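Local structure of carboxypeptidase Y inhibitor (Saccharomyces cerevisiae, 1WPX) at residues B[23-28]-B[93-98]; B[167-172]-B[200-205]. The protein inhibits carboxypeptidase Y, a vacuolar serine protease, specifically and potently, as a member of the phosphatidylethanolamine-binding protein family. All blocks are in the same frame, centred on the assembly; numbering follows the deposited sequence.

Contact 1 (B[23-28]-B[93-98]); sequences EDVIHD and VMTDPD
Val25 meets Thr95 and Pro97, and both close approaches between the two segments run through its side chain. From the backbone its CB points toward strand 90-96, and the two methyls then divide the work. CG1 stands anti to the backbone N (chi1 -169°) and reaches Thr95 tip to tip, with Val25 CG1 lying 4.1 Å from Thr95 CG2. CG2, beside the backbone N, goes to the proline ring. Val25 CG2 is 3.7 Å from Pro97 CG and nearly as near to Pro97 CB, and the two side chains lie at a slant to each other. The fold is that of the phosphatidylethanolamine-binding proteins, built round an antiparallel sheet. Here the chain around the end of helix 21-24 packs on the end of strand 90-96 and on Pro97 just past it, and Val198 also touches both Val25 and Thr95. The hydroxyl of Thr95 is buried but satisfied, since OG1 bonds to Glu109 and to Trp189 NE1. Past the strand the chain bends in an Asx turn: Asp98 N gives a 2.6 Å bond to Asp96 OD1, entering from above the carboxylate plane. Asp24 OD1 and Asp98 OD1 stand 5.2 Å apart, and Arg163 forms salt bridges to both carboxylates, probably offsetting their like charges.

Contact 2 (B[167-172]-B[200-205]); sequences LLYKQP and KWAKEN
Ala202 sets its methyl against the ring of Tyr169, and this is the closest approach between 167-172 and 200-205. The methyl comes in obliquely at the phenol end. Ala202 CB is 3.6 Å from Tyr169 CE2 and 3.7 Å from both Tyr169 CZ and Tyr169 OH. The CB of Tyr169 points toward 200-205, and with CG anti to the carbonyl carbon (chi1 -69°) the ring carries CE2 up to the methyl. A second, looser touch lies farther along, where Pro172 CG comes within 4.0 Å of Asn205 O. In the next shell Asn205 closes back on the helix. Its ND2 donates to Trp201 O at 2.8 Å, tilted 23° from the carbonyl plane. The same ND2 lies over one face of the Trp201 indole, 3.3 Å above the plane and offset toward the rim. Ser181 holds this end of the helix from outside, with OG bonded to Asn205 ND2 and to Glu204 OE2, while its O accepts from Trp201 NE1. On the strand side, Tyr169 pairs through its backbone with Thr91 and its side chain rests on Leu209. The arrangement is a short helix packed on an antiparallel sheet, within the fold of the phosphatidylethanolamine-binding family.

Both contacts are buried and mainly apolar, and they lie in series along the chain, with centres about 12 Å apart. They use neighbouring strands of one sheet: 90-96 in contact 1, 162-170 in contact 2. A probable backbone hydrogen bond joins them, Val93 N to Leu167 O at 2.9 Å, and Leu167 also packs on Ile26 and Thr95. Helix 198-203 serves both, through Val198 beside contact 1 and Ala202 within contact 2. Their chemistry differs. The atoms that touch in contact 1, nearer the chain centre, are all aliphatic carbons, with charged groups beside them. Contact 2 sets an aromatic ring against a methyl, adds a looser touch of proline on a backbone carbonyl oxygen, and runs out to partly exposed Pro172.

Contact 1 (B[23-28]-B[93-98])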
loop_
_atom_site.group_PDB
_atom_site.type_symbol
_atom_site.label_atom_id
_atom_site.label_comp_id
_atom_site.label_asym_id
_atom_site.label_seq_id
_atom_site.Cartn_x
_atom_site.Cartn_y
_atom_site.Cartn_z
ATOM N N GLU B 23 -8.554 -7.068 22.852
ATOM C CA GLU B 23 -9.083 -6.830 24.186
ATOM C C GLU B 23 -10.597 -6.766 24.250
ATOM O O GLU B 23 -11.203 -7.295 25.176
ATOM C CB GLU B 23 -8.494 -5.538 24.761
ATOM C CG GLU B 23 -7.949 -4.589 23.706
ATOM C CD GLU B 23 -6.630 -5.079 23.114
ATOM O OE1 GLU B 23 -6.346 -4.782 21.925
ATOM O OE2 GLU B 23 -5.876 -5.756 23.852
ATOM N N ASP B 24 -11.213 -6.121 23.271
ATOM C CA ASP B 24 -12.663 -6.004 23.267
ATOM C C ASP B 24 -13.368 -7.277 22.835
ATOM O O ASP B 24 -14.453 -7.583 23.326
ATOM C CB ASP B 24 -13.102 -4.885 22.330
ATOM C CG ASP B 24 -12.450 -3.578 22.654
ATOM O OD1 ASP B 24 -12.679 -2.600 21.909
ATOM O OD2 ASP B 24 -11.706 -3.531 23.655
ATOM N N VAL B 25 -12.754 -8.022 21.919
ATOM C CA VAL B 25 -13.386 -9.219 21.393
ATOM C C VAL B 25 -12.731 -10.552 21.718
ATOM O O VAL B 25 -13.357 -11.418 22.324
ATOM C CB VAL B 25 -13.529 -9.104 19.869
ATOM C CG1 VAL B 25 -14.418 -10.207 19.344
ATOM C CG2 VAL B 25 -14.101 -7.746 19.510
ATOM N N ILE B 26 -11.479 -10.722 21.310
ATOM C CA ILE B 26 -10.755 -11.970 21.537
ATOM C C ILE B 26 -10.345 -12.200 22.992
ATOM O O ILE B 26 -10.200 -13.341 23.428
ATOM C CB ILE B 26 -9.505 -12.030 20.633
ATOM C CG1 ILE B 26 -9.940 -12.011 19.165
ATOM C CG2 ILE B 26 -8.696 -13.274 20.934
ATOM C CD1 ILE B 26 -8.800 -11.925 18.174
ATOM N N HIS B 27 -10.164 -11.117 23.738
ATOM C CA HIS B 27 -9.767 -11.199 25.141
ATOM C C HIS B 27 -8.459 -11.957 25.374
ATOM O O HIS B 27 -8.279 -12.594 26.411
ATOM C CB HIS B 27 -10.878 -11.836 25.986
ATOM C CG HIS B 27 -12.088 -10.971 26.146
ATOM N ND1 HIS B 27 -13.246 -11.168 25.425
ATOM C CD2 HIS B 27 -12.314 -9.894 26.933
ATOM C CE1 HIS B 27 -14.135 -10.250 25.762
ATOM N NE2 HIS B 27 -13.595 -9.464 26.676
ATOM N N ASP B 28 -7.549 -11.893 24.411
ATOM C CA ASP B 28 -6.261 -12.555 24.548
ATOM C C ASP B 28 -5.214 -11.774 23.772
ATOM O O ASP B 28 -5.168 -11.834 22.544
ATOM C CB ASP B 28 -6.326 -13.984 24.019
ATOM C CG ASP B 28 -5.003 -14.710 24.161
ATOM O OD1 ASP B 28 -4.935 -15.907 23.808
ATOM O OD2 ASP B 28 -4.028 -14.080 24.629
ATOM N N VAL B 93 -17.592 -17.276 12.840
ATOM C CA VAL B 93 -18.407 -16.324 13.585
ATOM C C VAL B 93 -18.304 -14.885 13.076
ATOM O O VAL B 93 -17.285 -14.485 12.525
ATOM C CB VAL B 93 -17.995 -16.324 15.081
ATOM C CG1 VAL B 93 -18.675 -15.180 15.824
ATOM C CG2 VAL B 93 -18.357 -17.649 15.714
ATOM N N MET B 94 -19.376 -14.117 13.253
ATOM C CA MET B 94 -19.380 -12.705 12.892
ATOM C C MET B 94 -20.057 -11.954 14.031
ATOM O O MET B 94 -21.219 -12.204 14.344
ATOM C CB MET B 94 -20.135 -12.434 11.593
ATOM C CG MET B 94 -19.953 -10.989 11.124
ATOM S SD MET B 94 -20.869 -10.546 9.631
ATOM C CE MET B 94 -21.581 -8.981 10.136
ATOM N N THR B 95 -19.332 -11.041 14.661
ATOM C CA THR B 95 -19.907 -10.294 15.764
ATOM C C THR B 95 -19.549 -8.807 15.739
ATOM O O THR B 95 -18.545 -8.403 15.149
ATOM C CB THR B 95 -19.463 -10.890 17.117
ATOM O OG1 THR B 95 -20.241 -10.313 18.177
ATOM C CG2 THR B 95 -17.981 -10.612 17.358
ATOM N N ASP B 96 -20.395 -8.008 16.389
ATOM C CA ASP B 96 -20.212 -6.567 16.497
ATOM C C ASP B 96 -20.099 -6.226 17.984
ATOM O O ASP B 96 -21.061 -6.376 18.731
ATOM C CB ASP B 96 -21.414 -5.838 15.878
ATOM C CG ASP B 96 -21.359 -4.326 16.081
ATOM O OD1 ASP B 96 -20.389 -3.826 16.690
ATOM O OD2 ASP B 96 -22.292 -3.631 15.627
ATOM N N PRO B 97 -18.918 -5.778 18.436
ATOM C CA PRO B 97 -18.753 -5.437 19.853
ATOM C C PRO B 97 -19.102 -3.974 20.117
ATOM O O PRO B 97 -18.940 -3.474 21.235
ATOM C CB PRO B 97 -17.281 -5.720 20.093
ATOM C CG PRO B 97 -16.670 -5.213 18.816
ATOM C CD PRO B 97 -17.625 -5.715 17.729
ATOM N N ASP B 98 -19.573 -3.291 19.077
ATOM C CA ASP B 98 -19.939 -1.883 19.187
ATOM C C ASP B 98 -21.432 -1.674 18.932
ATOM O O ASP B 98 -21.831 -0.878 18.077
ATOM C CB ASP B 98 -19.108 -1.051 18.204
ATOM C CG ASP B 98 -17.618 -1.246 18.398
ATOM O OD1 ASP B 98 -17.159 -1.216 19.561
ATOM O OD2 ASP B 98 -16.905 -1.424 17.391
#

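Contact 2 (B[167-172]-B[200-205])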
loop_
_atom_site.group_PDB
_atom_site.type_symbol
_atom_site.label_atom_id
_atom_site.label_comp_id
_atom_site.label_asym_id
_atom_site.label_seq_id
_atom_site.Cartn_x
_atom_site.Cartn_y
_atom_site.Cartn_z
ATOM N N LEU B 167 -14.383 -14.371 12.833
ATOM C CA LEU B 167 -13.458 -15.231 13.569
ATOM C C LEU B 167 -13.609 -16.694 13.161
ATOM O O LEU B 167 -14.727 -17.218 13.088
ATOM C CB LEU B 167 -13.678 -15.106 15.080
ATOM C CG LEU B 167 -13.572 -13.713 15.701
ATOM C CD1 LEU B 167 -14.950 -13.090 15.750
ATOM C CD2 LEU B 167 -13.012 -13.805 17.100
ATOM N N LEU B 168 -12.480 -17.347 12.890
ATOM C CA LEU B 168 -12.487 -18.749 12.499
ATOM C C LEU B 168 -11.979 -19.612 13.654
ATOM O O LEU B 168 -10.863 -19.418 14.143
ATOM C CB LEU B 168 -11.607 -18.967 11.263
ATOM C CG LEU B 168 -11.596 -20.399 10.714
ATOM C CD1 LEU B 168 -12.960 -20.711 10.137
ATOM C CD2 LEU B 168 -10.530 -20.559 9.644
ATOM N N TYR B 169 -12.804 -20.558 14.094
ATOM C CA TYR B 169 -12.420 -21.446 15.188
ATOM C C TYR B 169 -12.320 -22.900 14.754
ATOM O O TYR B 169 -13.055 -23.350 13.875
ATOM C CB TYR B 169 -13.431 -21.374 16.331
ATOM C CG TYR B 169 -13.451 -20.080 17.099
ATOM C CD1 TYR B 169 -14.255 -19.017 16.691
ATOM C CD2 TYR B 169 -12.678 -19.924 18.252
ATOM C CE1 TYR B 169 -14.295 -17.827 17.416
ATOM C CE2 TYR B 169 -12.702 -18.741 18.983
ATOM C CZ TYR B 169 -13.517 -17.693 18.563
ATOM O OH TYR B 169 -13.563 -16.527 19.298
ATOM N N LYS B 170 -11.401 -23.633 15.372
ATOM C CA LYS B 170 -11.254 -25.054 15.089
ATOM C C LYS B 170 -12.023 -25.752 16.203
ATOM O O LYS B 170 -11.816 -25.449 17.375
ATOM C CB LYS B 170 -9.792 -25.483 15.151
ATOM C CG LYS B 170 -9.624 -26.980 14.987
ATOM C CD LYS B 170 -8.259 -27.451 15.441
ATOM C CE LYS B 170 -8.185 -28.972 15.420
ATOM N NZ LYS B 170 -6.837 -29.487 15.811
ATOM N N GLN B 171 -12.919 -26.666 15.845
ATOM C CA GLN B 171 -13.708 -27.385 16.843
ATOM C C GLN B 171 -12.909 -28.563 17.386
ATOM O O GLN B 171 -12.035 -29.084 16.699
ATOM C CB GLN B 171 -15.010 -27.893 16.217
ATOM C CG GLN B 171 -15.857 -26.791 15.602
ATOM C CD GLN B 171 -17.079 -27.309 14.860
ATOM O OE1 GLN B 171 -17.777 -26.549 14.185
ATOM N NE2 GLN B 171 -17.347 -28.604 14.985
ATOM N N PRO B 172 -13.189 -28.990 18.633
ATOM C CA PRO B 172 -12.471 -30.125 19.231
ATOM C C PRO B 172 -12.792 -31.354 18.383
ATOM O O PRO B 172 -13.926 -31.503 17.912
ATOM C CB PRO B 172 -13.086 -30.239 20.629
ATOM C CG PRO B 172 -13.696 -28.895 20.884
ATOM C CD PRO B 172 -14.242 -28.501 19.541
ATOM N N LYS B 200 -16.869 -15.401 25.548
ATOM C CA LYS B 200 -17.562 -16.243 26.519
ATOM C C LYS B 200 -17.960 -17.587 25.901
ATOM O O LYS B 200 -17.597 -18.654 26.407
ATOM C CB LYS B 200 -18.818 -15.522 27.011
ATOM C CG LYS B 200 -19.638 -16.279 28.040
ATOM C CD LYS B 200 -18.865 -16.414 29.338
ATOM C CE LYS B 200 -19.740 -16.924 30.472
ATOM N NZ LYS B 200 -18.965 -16.958 31.747
ATOM N N TRP B 201 -18.704 -17.512 24.801
ATOM C CA TRP B 201 -19.193 -18.690 24.091
ATOM C C TRP B 201 -18.095 -19.617 23.571
ATOM O O TRP B 201 -18.228 -20.838 23.644
ATOM C CB TRP B 201 -20.076 -18.253 22.920
ATOM C CG TRP B 201 -20.798 -19.375 22.253
ATOM C CD1 TRP B 201 -21.873 -20.060 22.738
ATOM C CD2 TRP B 201 -20.509 -19.938 20.965
ATOM N NE1 TRP B 201 -22.278 -21.012 21.829
ATOM C CE2 TRP B 201 -21.457 -20.959 20.734
ATOM C CE3 TRP B 201 -19.544 -19.678 19.985
ATOM C CZ2 TRP B 201 -21.466 -21.720 19.563
ATOM C CZ3 TRP B 201 -19.554 -20.435 18.821
ATOM C CH2 TRP B 201 -20.510 -21.443 18.621
ATOM N N ALA B 202 -17.018 -19.045 23.040
ATOM C CA ALA B 202 -15.925 -19.849 22.503
ATOM C C ALA B 202 -15.207 -20.636 23.591
ATOM O O ALA B 202 -14.771 -21.766 23.366
ATOM C CB ALA B 202 -14.933 -18.962 21.765
ATOM N N LYS B 203 -15.086 -20.037 24.771
ATOM C CA LYS B 203 -14.414 -20.690 25.884
ATOM C C LYS B 203 -15.212 -21.840 26.477
ATOM O O LYS B 203 -14.672 -22.924 26.691
ATOM C CB LYS B 203 -14.089 -19.676 26.983
ATOM C CG LYS B 203 -12.751 -18.991 26.800
ATOM C CD LYS B 203 -11.608 -20.009 26.868
ATOM C CE LYS B 203 -10.243 -19.361 26.603
ATOM N NZ LYS B 203 -9.111 -20.338 26.681
ATOM N N GLU B 204 -16.494 -21.613 26.742
ATOM C CA GLU B 204 -17.308 -22.672 27.320
ATOM C C GLU B 204 -17.524 -23.831 26.356
ATOM O O GLU B 204 -18.108 -24.844 26.719
ATOM C CB GLU B 204 -18.657 -22.123 27.817
ATOM C CG GLU B 204 -19.513 -21.396 26.791
ATOM C CD GLU B 204 -20.793 -20.824 27.405
ATOM O OE1 GLU B 204 -20.703 -20.112 28.430
ATOM O OE2 GLU B 204 -21.888 -21.081 26.864
ATOM N N ASN B 205 -17.037 -23.692 25.129
ATOM C CA ASN B 205 -17.193 -24.751 24.145
ATOM C C ASN B 205 -15.855 -25.273 23.640
ATOM O O ASN B 205 -15.792 -26.002 22.656
ATOM C CB ASN B 205 -18.049 -24.259 22.981
ATOM C CG ASN B 205 -19.517 -24.157 23.345
ATOM O OD1 ASN B 205 -20.162 -25.162 23.638
ATOM N ND2 ASN B 205 -20.056 -22.938 23.330
#